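Local coordinates for endo-beta-mannanase (Opitutaceae bacterium TAV5, PDB 7BOB), which cleaves beta-1,4-linked mannosides as a homotrimeric exo-acting glycoside hydrolase of family 5, probably releasing mannose units from chain ends, at residues G449-L454 with F515-R520; M1-D4 with Y8-D11; D47-L52 with W317-I322; E32-W37 with P64-R69. All blocks are in the same frame, centred on the assembly; numbering follows the deposited sequence.

Contact 1: residues G449-L454 with F515-R520; sequences GVFTGL and FLRGMR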
loop_
_atom_site.group_PDB
_atom_site.type_symbol
_atom_site.label_atom_id
_atom_site.label_comp_id
_atom_site.label_asym_id
_atom_site.label_seq_id
_atom_site.Cartn_x
_atom_site.Cartn_y
_atom_site.Cartn_z
ATOM N N GLY A 449 8.468 20.911 -11.501
ATOM C CA GLY A 449 9.079 19.746 -10.889
ATOM C C GLY A 449 8.632 18.433 -11.500
ATOM O O GLY A 449 8.164 17.541 -10.785
ATOM N N VAL A 450 8.711 18.313 -12.820
ATOM C CA VAL A 450 8.467 17.036 -13.471
ATOM C C VAL A 450 9.780 16.572 -14.071
ATOM O O VAL A 450 10.723 17.352 -14.264
ATOM C CB VAL A 450 7.363 17.105 -14.539
ATOM C CG1 VAL A 450 6.018 17.373 -13.873
ATOM C CG2 VAL A 450 7.674 18.178 -15.580
ATOM N N PHE A 451 9.848 15.276 -14.349
ATOM C CA PHE A 451 11.082 14.649 -14.790
ATOM C C PHE A 451 11.190 14.687 -16.309
ATOM O O PHE A 451 10.219 14.394 -17.022
ATOM C CB PHE A 451 11.145 13.224 -14.261
ATOM C CG PHE A 451 10.832 13.115 -12.788
ATOM C CD1 PHE A 451 11.736 13.567 -11.829
ATOM C CD2 PHE A 451 9.641 12.554 -12.355
ATOM C CE1 PHE A 451 11.454 13.452 -10.469
ATOM C CE2 PHE A 451 9.355 12.439 -10.994
ATOM C CZ PHE A 451 10.262 12.891 -10.052
ATOM N N THR A 452 12.377 15.053 -16.793
ATOM C CA THR A 452 12.639 15.371 -18.192
ATOM C C THR A 452 13.843 14.585 -18.671
ATOM O O THR A 452 14.898 14.615 -18.028
ATOM C CB THR A 452 12.928 16.864 -18.370
ATOM O OG1 THR A 452 14.051 17.201 -17.553
ATOM C CG2 THR A 452 11.729 17.734 -17.981
ATOM N N GLY A 453 13.703 13.898 -19.799
ATOM C CA GLY A 453 14.797 13.115 -20.328
ATOM C C GLY A 453 15.760 13.954 -21.150
ATOM O O GLY A 453 15.617 15.167 -21.309
ATOM N N LEU A 454 16.776 13.269 -21.676
ATOM C CA LEU A 454 17.824 13.944 -22.433
ATOM C C LEU A 454 17.266 14.675 -23.653
ATOM O O LEU A 454 17.659 15.814 -23.934
ATOM C CB LEU A 454 18.880 12.924 -22.855
ATOM C CG LEU A 454 19.917 13.508 -23.801
ATOM C CD1 LEU A 454 20.666 14.600 -23.071
ATOM C CD2 LEU A 454 20.855 12.420 -24.288
ATOM N N PHE A 515 11.839 18.536 -1.818
ATOM C CA PHE A 515 12.885 18.577 -2.819
ATOM C C PHE A 515 12.680 17.387 -3.729
ATOM O O PHE A 515 12.174 16.345 -3.300
ATOM C CB PHE A 515 14.283 18.578 -2.152
ATOM C CG PHE A 515 14.479 19.746 -1.219
ATOM C CD1 PHE A 515 14.142 19.642 0.120
ATOM C CD2 PHE A 515 14.922 20.969 -1.697
ATOM C CE1 PHE A 515 14.267 20.732 0.973
ATOM C CE2 PHE A 515 15.058 22.053 -0.848
ATOM C CZ PHE A 515 14.731 21.927 0.495
ATOM N N LEU A 516 13.036 17.553 -4.993
ATOM C CA LEU A 516 12.619 16.570 -5.982
ATOM C C LEU A 516 13.290 15.235 -5.700
ATOM O O LEU A 516 14.504 15.168 -5.483
ATOM C CB LEU A 516 12.939 17.051 -7.399
ATOM C CG LEU A 516 12.098 16.409 -8.511
ATOM C CD1 LEU A 516 10.649 16.922 -8.489
ATOM C CD2 LEU A 516 12.729 16.663 -9.881
ATOM N N ARG A 517 12.475 14.178 -5.684
ATOM C CA ARG A 517 12.884 12.833 -5.317
ATOM C C ARG A 517 13.444 12.782 -3.902
ATOM O O ARG A 517 14.169 11.855 -3.565
ATOM C CB ARG A 517 13.903 12.255 -6.306
ATOM C CG ARG A 517 13.455 12.265 -7.758
ATOM C CD ARG A 517 14.496 11.557 -8.600
ATOM N NE ARG A 517 14.231 11.644 -10.035
ATOM C CZ ARG A 517 13.569 10.711 -10.727
ATOM N NH1 ARG A 517 13.090 9.634 -10.100
ATOM N NH2 ARG A 517 13.380 10.850 -12.043
ATOM N N GLY A 518 13.122 13.769 -3.063
ATOM C CA GLY A 518 13.595 13.742 -1.697
ATOM C C GLY A 518 15.058 14.067 -1.524
ATOM O O GLY A 518 15.585 13.899 -0.417
ATOM N N MET A 519 15.738 14.522 -2.579
ATOM C CA MET A 519 17.168 14.790 -2.514
ATOM C C MET A 519 17.444 16.257 -2.825
ATOM O O MET A 519 16.746 16.898 -3.630
ATOM C CB MET A 519 17.945 13.907 -3.484
ATOM C CG MET A 519 17.900 12.444 -3.087
ATOM S SD MET A 519 18.998 11.420 -4.072
ATOM C CE MET A 519 18.123 11.393 -5.654
ATOM N N ARG A 520 18.476 16.773 -2.173
ATOM C CA ARG A 520 18.937 18.130 -2.353
ATOM C C ARG A 520 20.399 18.102 -2.781
ATOM O O ARG A 520 21.156 17.207 -2.394
ATOM C CB ARG A 520 18.748 18.914 -1.065
ATOM C CG ARG A 520 18.836 20.387 -1.239
ATOM C CD ARG A 520 18.265 21.079 -0.048
ATOM N NE ARG A 520 18.645 22.481 -0.058
ATOM C CZ ARG A 520 18.626 23.257 1.012
ATOM N NH1 ARG A 520 18.258 22.753 2.190
ATOM N NH2 ARG A 520 18.980 24.528 0.901
#
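Gly449 meets Leu516 through its backbone. Its carbonyl O lies 3.4 Å from Leu516 CD1. Gly449 has positive phi, and a CB at this position would point at that methyl and sit tightly against it. Two residues on, Phe451 has the largest share of the contact. Its CE1 is 3.5 Å from Leu516 CD2, the other methyl of the same leucine, which comes at the ring obliquely. The Arg517 guanidinium lies over one face of the Phe451 ring, toward the rim. Arg517 NH2 is 3.2 Å from Phe451 CD1. The two planes are 37° apart, so the group is tilted over the ring. This is a cation-pi contact, with Arg517 CZ 3.9 Å from the ring centroid. The Arg517 chain is extended from CG to NE (chi2 -175°, chi3 -174°), which carries the charge across to the ring. Asp476 forms a salt bridge with Arg517 NE, and the carbonyl of Pro402 accepts from NH2; together they fix the rotation of the group. Arg517 O also bonds to Asn246 of the second subunit. The arrangement joins the loop between strand 444-448 and helix 454-465 of an alpha/beta domain to the loop before strand 520-525, beside a subunit interface of the trimer.

Contact 2: residues M1-D4 with Y8-D11; sequences MTID and YFRD
Thr2 and Arg10 form the hydrogen-bonded pair of a short antiparallel beta hairpin, made of strands 2-3 and 9-10. Thr2 N gives to Arg10 O at 3.0 Å, and Arg10 N gives back to Thr2 O at 2.7 Å. Ile3 and Phe9 are the adjacent non-hydrogen-bonded pair. Beyond them, Asp4 N donates to Tyr8 O at 2.8 Å, in the carbonyl plane. CA-H...O contacts also cross the hairpin, one of them from Ile3 CA to Tyr8 O.

The apolar contacts lie on both faces. Ile3 CD1 sits over the centre of the Phe9 ring, a CH-pi contact 4.0 Å from the centroid. Nearby, Val236 and Pro276 touch Ile3, and Asn312 of strand 311-316 touches Phe9. This face of the hairpin therefore packs against the barrel. On the Thr2 and Arg10 face, Thr2 CG2 touches Arg10 CB at 3.4 Å.

The charged contact belongs to Asp4. Its OD2 lies over one face of the Arg10 guanidinium, 3.2 Å from Arg10 NH2. The oxygen is well off the guanidinium plane, so the attraction is electrostatic and not a directed hydrogen bond. Arg16 forms a second salt bridge with OD2, while Arg10 NH1 bonds to Gly14 O. With chi1 at 70°, Asp4 turns its carboxylate back to Tyr8: Tyr8 N reaches Asp4 OD1 at 2.9 Å from above the carboxylate plane.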
loop_
_atom_site.group_PDB
_atom_site.type_symbol
_atom_site.label_atom_id
_atom_site.label_comp_id
_atom_site.label_asym_id
_atom_site.label_seq_id
_atom_site.Cartn_x
_atom_site.Cartn_y
_atom_site.Cartn_z
ATOM N N MET A 1 -21.856 14.444 -40.437
ATOM C CA MET A 1 -21.294 15.046 -39.214
ATOM C C MET A 1 -19.773 14.894 -39.074
ATOM O O MET A 1 -19.251 13.764 -39.151
ATOM C CB MET A 1 -21.951 14.442 -37.985
ATOM C CG MET A 1 -21.883 15.321 -36.758
ATOM S SD MET A 1 -22.742 14.425 -35.454
ATOM C CE MET A 1 -22.363 12.686 -35.835
ATOM N N THR A 2 -19.095 16.016 -38.797
ATOM C CA THR A 2 -17.653 16.125 -38.969
ATOM C C THR A 2 -17.089 17.088 -37.921
ATOM O O THR A 2 -17.829 17.866 -37.312
ATOM C CB THR A 2 -17.349 16.566 -40.415
ATOM O OG1 THR A 2 -16.050 16.122 -40.809
ATOM C CG2 THR A 2 -17.425 18.052 -40.559
ATOM N N ILE A 3 -15.774 17.013 -37.685
ATOM C CA ILE A 3 -15.074 17.958 -36.805
ATOM C C ILE A 3 -14.207 18.867 -37.674
ATOM O O ILE A 3 -13.342 18.383 -38.414
ATOM C CB ILE A 3 -14.220 17.245 -35.738
ATOM C CG1 ILE A 3 -15.103 16.440 -34.785
ATOM C CG2 ILE A 3 -13.400 18.270 -34.915
ATOM C CD1 ILE A 3 -15.979 17.321 -33.899
ATOM N N ASP A 4 -14.419 20.180 -37.582
ATOM C CA ASP A 4 -13.638 21.104 -38.401
ATOM C C ASP A 4 -12.243 21.330 -37.801
ATOM O O ASP A 4 -11.900 20.817 -36.728
ATOM C CB ASP A 4 -14.395 22.425 -38.627
ATOM C CG ASP A 4 -14.517 23.309 -37.370
ATOM O OD1 ASP A 4 -13.689 23.201 -36.424
ATOM O OD2 ASP A 4 -15.463 24.150 -37.357
ATOM N N TYR A 8 -14.338 21.945 -33.850
ATOM C CA TYR A 8 -15.762 22.127 -33.595
ATOM C C TYR A 8 -16.606 21.162 -34.425
ATOM O O TYR A 8 -16.208 20.733 -35.513
ATOM C CB TYR A 8 -16.190 23.576 -33.870
ATOM C CG TYR A 8 -15.659 24.514 -32.814
ATOM C CD1 TYR A 8 -14.427 25.157 -32.969
ATOM C CD2 TYR A 8 -16.366 24.725 -31.642
ATOM C CE1 TYR A 8 -13.927 25.994 -31.984
ATOM C CE2 TYR A 8 -15.875 25.565 -30.651
ATOM C CZ TYR A 8 -14.658 26.194 -30.821
ATOM O OH TYR A 8 -14.186 27.012 -29.812
ATOM N N PHE A 9 -17.762 20.801 -33.863
ATOM C CA PHE A 9 -18.751 20.000 -34.569
ATOM C C PHE A 9 -19.301 20.730 -35.798
ATOM O O PHE A 9 -19.563 21.937 -35.770
ATOM C CB PHE A 9 -19.908 19.677 -33.631
ATOM C CG PHE A 9 -19.606 18.589 -32.657
ATOM C CD1 PHE A 9 -19.031 18.885 -31.433
ATOM C CD2 PHE A 9 -19.886 17.267 -32.969
ATOM C CE1 PHE A 9 -18.754 17.879 -30.537
ATOM C CE2 PHE A 9 -19.610 16.261 -32.088
ATOM C CZ PHE A 9 -19.045 16.563 -30.863
ATOM N N ARG A 10 -19.515 19.972 -36.870
ATOM C CA ARG A 10 -20.212 20.452 -38.053
ATOM C C ARG A 10 -21.300 19.459 -38.441
ATOM O O ARG A 10 -21.088 18.246 -38.380
ATOM C CB ARG A 10 -19.235 20.659 -39.209
ATOM C CG ARG A 10 -18.789 22.094 -39.337
ATOM C CD ARG A 10 -18.028 22.355 -40.628
ATOM N NE ARG A 10 -17.022 23.401 -40.417
ATOM C CZ ARG A 10 -17.292 24.700 -40.278
ATOM N NH1 ARG A 10 -18.545 25.149 -40.357
ATOM N NH2 ARG A 10 -16.303 25.556 -40.076
ATOM N N ASP A 11 -22.469 19.978 -38.837
ATOM C CA ASP A 11 -23.564 19.112 -39.264
ATOM C C ASP A 11 -23.397 18.724 -40.729
ATOM O O ASP A 11 -22.508 19.214 -41.432
ATOM C CB ASP A 11 -24.924 19.778 -39.034
ATOM C CG ASP A 11 -25.071 21.099 -39.760
ATOM O OD1 ASP A 11 -24.314 21.356 -40.720
ATOM O OD2 ASP A 11 -25.942 21.898 -39.356
#

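Contact 3: residues D47-L52 with W317-I322; sequences DLMASL and WCFKDI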
loop_
_atom_site.group_PDB
_atom_site.type_symbol
_atom_site.label_atom_id
_atom_site.label_comp_id
_atom_site.label_asym_id
_atom_site.label_seq_id
_atom_site.Cartn_x
_atom_site.Cartn_y
_atom_site.Cartn_z
ATOM N N ASP A 47 -39.513 17.307 -24.743
ATOM C CA ASP A 47 -40.148 18.601 -25.010
ATOM C C ASP A 47 -39.554 19.686 -24.124
ATOM O O ASP A 47 -39.231 20.783 -24.588
ATOM C CB ASP A 47 -41.657 18.527 -24.775
ATOM C CG ASP A 47 -42.404 17.844 -25.908
ATOM O OD1 ASP A 47 -41.853 17.723 -27.022
ATOM O OD2 ASP A 47 -43.553 17.416 -25.665
ATOM N N LEU A 48 -39.385 19.389 -22.831
ATOM C CA LEU A 48 -38.829 20.396 -21.934
ATOM C C LEU A 48 -37.418 20.779 -22.361
ATOM O O LEU A 48 -37.051 21.961 -22.335
ATOM C CB LEU A 48 -38.859 19.892 -20.495
ATOM C CG LEU A 48 -38.428 20.978 -19.509
ATOM C CD1 LEU A 48 -39.195 22.296 -19.732
ATOM C CD2 LEU A 48 -38.580 20.458 -18.079
ATOM N N MET A 49 -36.622 19.798 -22.793
ATOM C CA MET A 49 -35.271 20.104 -23.260
ATOM C C MET A 49 -35.323 21.029 -24.464
ATOM O O MET A 49 -34.675 22.079 -24.478
ATOM C CB MET A 49 -34.516 18.820 -23.616
ATOM C CG MET A 49 -34.259 17.847 -22.448
ATOM S SD MET A 49 -33.584 16.329 -23.126
ATOM C CE MET A 49 -33.279 15.355 -21.636
ATOM N N ALA A 50 -36.111 20.659 -25.482
ATOM C CA ALA A 50 -36.215 21.486 -26.681
ATOM C C ALA A 50 -36.636 22.904 -26.331
ATOM O O ALA A 50 -36.058 23.869 -26.842
ATOM C CB ALA A 50 -37.185 20.853 -27.673
ATOM N N SER A 51 -37.596 23.050 -25.414
ATOM C CA SER A 51 -38.070 24.379 -25.035
ATOM C C SER A 51 -37.008 25.221 -24.328
ATOM O O SER A 51 -37.122 26.449 -24.321
ATOM C CB SER A 51 -39.310 24.258 -24.147
ATOM O OG SER A 51 -38.955 24.045 -22.787
ATOM N N LEU A 52 -35.993 24.606 -23.717
ATOM C CA LEU A 52 -34.915 25.376 -23.107
ATOM C C LEU A 52 -33.814 25.737 -24.095
ATOM O O LEU A 52 -32.830 26.352 -23.692
ATOM C CB LEU A 52 -34.301 24.618 -21.926
ATOM C CG LEU A 52 -35.252 24.394 -20.754
ATOM C CD1 LEU A 52 -34.668 23.360 -19.813
ATOM C CD2 LEU A 52 -35.547 25.711 -20.046
ATOM N N TRP A 317 -25.035 17.431 -16.080
ATOM C CA TRP A 317 -25.406 16.220 -15.345
ATOM C C TRP A 317 -26.227 16.608 -14.120
ATOM O O TRP A 317 -25.718 17.298 -13.240
ATOM C CB TRP A 317 -24.182 15.398 -14.880
ATOM C CG TRP A 317 -24.698 14.082 -14.381
ATOM C CD1 TRP A 317 -25.352 13.846 -13.197
ATOM C CD2 TRP A 317 -24.732 12.850 -15.111
ATOM N NE1 TRP A 317 -25.774 12.529 -13.142
ATOM C CE2 TRP A 317 -25.402 11.897 -14.301
ATOM C CE3 TRP A 317 -24.234 12.450 -16.354
ATOM C CZ2 TRP A 317 -25.609 10.578 -14.710
ATOM C CZ3 TRP A 317 -24.448 11.124 -16.766
ATOM C CH2 TRP A 317 -25.129 10.216 -15.946
ATOM N N CYS A 318 -27.469 16.137 -14.027
ATOM C CA CYS A 318 -28.204 15.471 -15.099
ATOM C C CYS A 318 -29.567 16.204 -15.206
ATOM O O CYS A 318 -29.824 17.168 -14.462
ATOM C CB CYS A 318 -28.367 13.971 -14.800
ATOM S SG CYS A 318 -29.329 13.693 -13.296
ATOM N N PHE A 319 -30.445 15.776 -16.117
ATOM C CA PHE A 319 -31.566 16.640 -16.477
ATOM C C PHE A 319 -32.550 16.801 -15.324
ATOM O O PHE A 319 -32.946 17.923 -14.994
ATOM C CB PHE A 319 -32.282 16.114 -17.714
ATOM C CG PHE A 319 -33.342 17.061 -18.243
ATOM C CD1 PHE A 319 -33.033 18.398 -18.511
ATOM C CD2 PHE A 319 -34.641 16.630 -18.442
ATOM C CE1 PHE A 319 -34.013 19.286 -18.988
ATOM C CE2 PHE A 319 -35.631 17.492 -18.926
ATOM C CZ PHE A 319 -35.316 18.832 -19.199
ATOM N N LYS A 320 -32.959 15.693 -14.705
ATOM C CA LYS A 320 -34.010 15.666 -13.695
ATOM C C LYS A 320 -33.451 15.213 -12.356
ATOM O O LYS A 320 -32.469 14.466 -12.301
ATOM C CB LYS A 320 -35.140 14.693 -14.076
ATOM C CG LYS A 320 -35.997 15.133 -15.279
ATOM C CD LYS A 320 -36.829 16.358 -14.948
ATOM C CE LYS A 320 -38.179 15.987 -14.355
ATOM N NZ LYS A 320 -39.180 15.685 -15.409
ATOM N N ASP A 321 -34.102 15.647 -11.276
ATOM C CA ASP A 321 -33.963 14.926 -10.021
ATOM C C ASP A 321 -34.516 13.509 -10.207
ATOM O O ASP A 321 -35.442 13.279 -10.998
ATOM C CB ASP A 321 -34.697 15.644 -8.884
ATOM C CG ASP A 321 -34.064 17.001 -8.514
ATOM O OD1 ASP A 321 -32.849 17.208 -8.732
ATOM O OD2 ASP A 321 -34.809 17.873 -8.014
ATOM N N ILE A 322 -33.932 12.549 -9.499
ATOM C CA ILE A 322 -34.291 11.141 -9.676
ATOM C C ILE A 322 -34.655 10.572 -8.310
ATOM O O ILE A 322 -33.763 10.138 -7.570
ATOM C CB ILE A 322 -33.137 10.365 -10.323
ATOM C CG1 ILE A 322 -32.797 10.970 -11.690
ATOM C CG2 ILE A 322 -33.443 8.842 -10.393
ATOM C CD1 ILE A 322 -31.506 10.457 -12.268
#
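Phe319 CG is anti to the backbone N (chi1 -173°), which sends the ring toward Met49 on helix 39-51. Met49 is extended beyond CG, with chi2 172° and chi3 178°, and its chain runs along one face of that ring.

Met49 CG lies over the face, offset toward the rim, and is 3.6 Å from Phe319 CZ. This is a CH-pi contact. Further along the chain, Met49 CE reaches Phe319 CD2 at 3.7 Å. The sulfur lies between these two carbons. Met49 SD is 4.8 Å from the ring centroid and nearly on the ring normal, a Met-aromatic contact at a distance.

Two leucines close on the ring edge. Leu48 CG is 3.8 Å from Phe319 CZ, near the ring plane. Leu52 CD1 comes to the same edge at Phe319 CE1, at a looser 4.2 Å. Across this contact the ring is held over one face and at its far end by the methionine chain and two leucines. An alanine in place of Phe319 would probably leave Met49 and the two leucines without their shared partner and free the methionine chain to turn.

Outside the pair, Ala22 of strand 20-23 touches Phe319, and the backbone of Phe319 bonds to Asn23. The arrangement is packing between an outer helix and the loop that follows strand 311-316, typical of the (beta/alpha)8 barrel of family 5 glycoside hydrolases.

Contact 4: residues E32-W37 with P64-R69; sequences EMWQAW and PDFEPR
Helices 33-36 and 63-66 come nearest at Trp34 and Asp65, where Trp34 CA and Asp65 CA are 6.7 Å apart. Glu32 is the N-cap of the first helix, and Trp37 leaves it with positive phi. Glu67 is the first residue past the second.

The edge of Phe66 points at the face of Trp34. The ring planes stand at 77°, a T-shaped stack, and Phe66 CE1 lies over the indole 3.5 Å from Trp34 CE2. Met33 CE lies over the opposite face, toward its rim. Helix 63-66 directly follows strand 56-62 of the (beta/alpha)8 barrel, and Met77 of helix 75-89 touches both aromatic rings. Trp34 NE1 bonds to Phe60 O, which fixes the indole. An alanine in place of Trp34 would probably open a gap beside Phe66 and leave Phe60 O without this donor.

The two oxygens of Asp65 have different partners. Asp65 OD2 forms a salt bridge with Arg62, which also pairs with Glu32. The same oxygen lies at the indole edge, 3.4 Å from Trp34 CD1. Gln35 is bent at chi2, and its NE2 donates to Asp65 OD1 at 2.8 Å with an angle of 166°. It meets the oxygen on the anti side, 33° out of the carboxylate plane.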
loop_
_atom_site.group_PDB
_atom_site.type_symbol
_atom_site.label_atom_id
_atom_site.label_comp_id
_atom_site.label_asym_id
_atom_site.label_seq_id
_atom_site.Cartn_x
_atom_site.Cartn_y
_atom_site.Cartn_z
ATOM N N GLU A 32 -33.166 2.457 -14.600
ATOM C CA GLU A 32 -34.036 1.381 -15.062
ATOM C C GLU A 32 -34.898 1.798 -16.258
ATOM O O GLU A 32 -35.880 1.115 -16.553
ATOM C CB GLU A 32 -34.931 0.882 -13.912
ATOM C CG GLU A 32 -34.152 0.247 -12.705
ATOM C CD GLU A 32 -33.212 -0.885 -13.142
ATOM O OE1 GLU A 32 -33.674 -1.740 -13.926
ATOM O OE2 GLU A 32 -32.017 -0.929 -12.714
ATOM N N MET A 33 -34.530 2.884 -16.954
ATOM C CA MET A 33 -35.382 3.475 -17.992
ATOM C C MET A 33 -35.825 2.462 -19.043
ATOM O O MET A 33 -36.991 2.451 -19.444
ATOM C CB MET A 33 -34.651 4.624 -18.680
ATOM C CG MET A 33 -35.415 5.204 -19.854
ATOM S SD MET A 33 -34.475 6.468 -20.747
ATOM C CE MET A 33 -33.180 5.454 -21.475
ATOM N N TRP A 34 -34.901 1.636 -19.536
ATOM C CA TRP A 34 -35.236 0.703 -20.602
ATOM C C TRP A 34 -36.253 -0.334 -20.151
ATOM O O TRP A 34 -37.074 -0.790 -20.966
ATOM C CB TRP A 34 -33.974 0.026 -21.126
ATOM C CG TRP A 34 -33.020 1.020 -21.717
ATOM C CD1 TRP A 34 -31.821 1.425 -21.190
ATOM C CD2 TRP A 34 -33.190 1.758 -22.941
ATOM N NE1 TRP A 34 -31.233 2.358 -22.016
ATOM C CE2 TRP A 34 -32.050 2.580 -23.095
ATOM C CE3 TRP A 34 -34.193 1.795 -23.926
ATOM C CZ2 TRP A 34 -31.885 3.442 -24.193
ATOM C CZ3 TRP A 34 -34.031 2.644 -25.017
ATOM C CH2 TRP A 34 -32.884 3.458 -25.143
ATOM N N GLN A 35 -36.234 -0.704 -18.865
ATOM C CA GLN A 35 -37.197 -1.688 -18.352
ATOM C C GLN A 35 -38.532 -1.036 -18.012
ATOM O O GLN A 35 -39.591 -1.583 -18.320
ATOM C CB GLN A 35 -36.637 -2.380 -17.103
ATOM C CG GLN A 35 -35.316 -3.113 -17.299
ATOM C CD GLN A 35 -35.473 -4.362 -18.170
ATOM O OE1 GLN A 35 -36.571 -4.911 -18.309
ATOM N NE2 GLN A 35 -34.359 -4.833 -18.726
ATOM N N ALA A 36 -38.505 0.137 -17.373
ATOM C CA ALA A 36 -39.754 0.748 -16.937
ATOM C C ALA A 36 -40.478 1.473 -18.074
ATOM O O ALA A 36 -41.710 1.570 -18.050
ATOM C CB ALA A 36 -39.483 1.706 -15.773
ATOM N N TRP A 37 -39.729 1.971 -19.070
ATOM C CA TRP A 37 -40.171 2.769 -20.215
ATOM C C TRP A 37 -41.407 3.625 -19.937
ATOM O O TRP A 37 -42.502 3.292 -20.402
ATOM C CB TRP A 37 -40.436 1.862 -21.420
ATOM C CG TRP A 37 -40.366 2.621 -22.736
ATOM C CD1 TRP A 37 -41.368 2.774 -23.653
ATOM C CD2 TRP A 37 -39.232 3.338 -23.258
ATOM N NE1 TRP A 37 -40.923 3.527 -24.721
ATOM C CE2 TRP A 37 -39.613 3.873 -24.503
ATOM C CE3 TRP A 37 -37.927 3.548 -22.808
ATOM C CZ2 TRP A 37 -38.740 4.629 -25.289
ATOM C CZ3 TRP A 37 -37.058 4.295 -23.587
ATOM C CH2 TRP A 37 -37.465 4.828 -24.806
ATOM N N PRO A 64 -26.783 -4.684 -20.173
ATOM C CA PRO A 64 -27.617 -5.812 -19.711
ATOM C C PRO A 64 -29.032 -5.755 -20.248
ATOM O O PRO A 64 -29.608 -6.805 -20.569
ATOM C CB PRO A 64 -27.601 -5.670 -18.186
ATOM C CG PRO A 64 -27.131 -4.228 -17.929
ATOM C CD PRO A 64 -26.169 -3.966 -19.039
ATOM N N ASP A 65 -29.608 -4.552 -20.363
ATOM C CA ASP A 65 -30.970 -4.446 -20.870
ATOM C C ASP A 65 -31.059 -4.982 -22.289
ATOM O O ASP A 65 -32.046 -5.633 -22.657
ATOM C CB ASP A 65 -31.436 -2.986 -20.833
ATOM C CG ASP A 65 -31.617 -2.447 -19.422
ATOM O OD1 ASP A 65 -32.141 -3.159 -18.544
ATOM O OD2 ASP A 65 -31.259 -1.276 -19.199
ATOM N N PHE A 66 -30.029 -4.733 -23.095
ATOM C CA PHE A 66 -30.111 -4.976 -24.531
ATOM C C PHE A 66 -29.568 -6.343 -24.942
ATOM O O PHE A 66 -29.926 -6.835 -26.018
ATOM C CB PHE A 66 -29.364 -3.876 -25.303
ATOM C CG PHE A 66 -30.131 -2.576 -25.428
ATOM C CD1 PHE A 66 -30.181 -1.673 -24.366
ATOM C CD2 PHE A 66 -30.807 -2.251 -26.617
ATOM C CE1 PHE A 66 -30.888 -0.462 -24.475
ATOM C CE2 PHE A 66 -31.517 -1.044 -26.732
ATOM C CZ PHE A 66 -31.565 -0.151 -25.662
ATOM N N GLU A 67 -28.719 -6.969 -24.130
ATOM C CA GLU A 67 -28.219 -8.318 -24.403
ATOM C C GLU A 67 -28.317 -9.161 -23.140
ATOM O O GLU A 67 -27.301 -9.493 -22.520
ATOM C CB GLU A 67 -26.782 -8.285 -24.922
ATOM C CG GLU A 67 -26.405 -9.554 -25.662
ATOM C CD GLU A 67 -24.980 -9.554 -26.144
ATOM O OE1 GLU A 67 -24.363 -8.472 -26.198
ATOM O OE2 GLU A 67 -24.470 -10.644 -26.463
ATOM N N PRO A 68 -29.538 -9.519 -22.726
ATOM C CA PRO A 68 -29.697 -10.286 -21.481
ATOM C C PRO A 68 -29.092 -11.677 -21.535
ATOM O O PRO A 68 -28.800 -12.243 -20.474
ATOM C CB PRO A 68 -31.219 -10.351 -21.297
ATOM C CG PRO A 68 -31.772 -10.111 -22.669
ATOM C CD PRO A 68 -30.833 -9.154 -23.320
ATOM N N ARG A 69 -28.903 -12.248 -22.717
ATOM C CA ARG A 69 -28.230 -13.527 -22.875
ATOM C C ARG A 69 -27.238 -13.383 -24.019
ATOM O O ARG A 69 -27.423 -12.528 -24.889
ATOM C CB ARG A 69 -29.233 -14.673 -23.154
ATOM C CG ARG A 69 -30.108 -15.037 -21.939
ATOM C CD ARG A 69 -31.397 -15.806 -22.322
ATOM N NE ARG A 69 -32.027 -15.263 -23.530
ATOM C CZ ARG A 69 -32.828 -14.191 -23.555
ATOM N NH1 ARG A 69 -33.111 -13.543 -22.423
ATOM N NH2 ARG A 69 -33.346 -13.758 -24.705
#

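Contacts 2, 3 and 4 belong to the barrel part of the chain; contact 1 lies in the later alpha/beta part, on the opposite side of the chain's centre. Contact 4 is the most buried, contacts 1 and 3 are partly buried, and contact 2 is on the surface. Contacts 3 and 4 are neighbours, with centres about 22 Å apart, and helices 33-36 and 39-51 follow each other in the chain. Strand 311-316 leads into contact 3 and also touches contact 2. Chemistry differs too. Backbone pairing dominates contact 2, apolar groups carry contact 3, and contact 4 adds an amide-carboxylate bond to its aromatic pair. Contact 1 sets an arginine on a phenylalanine.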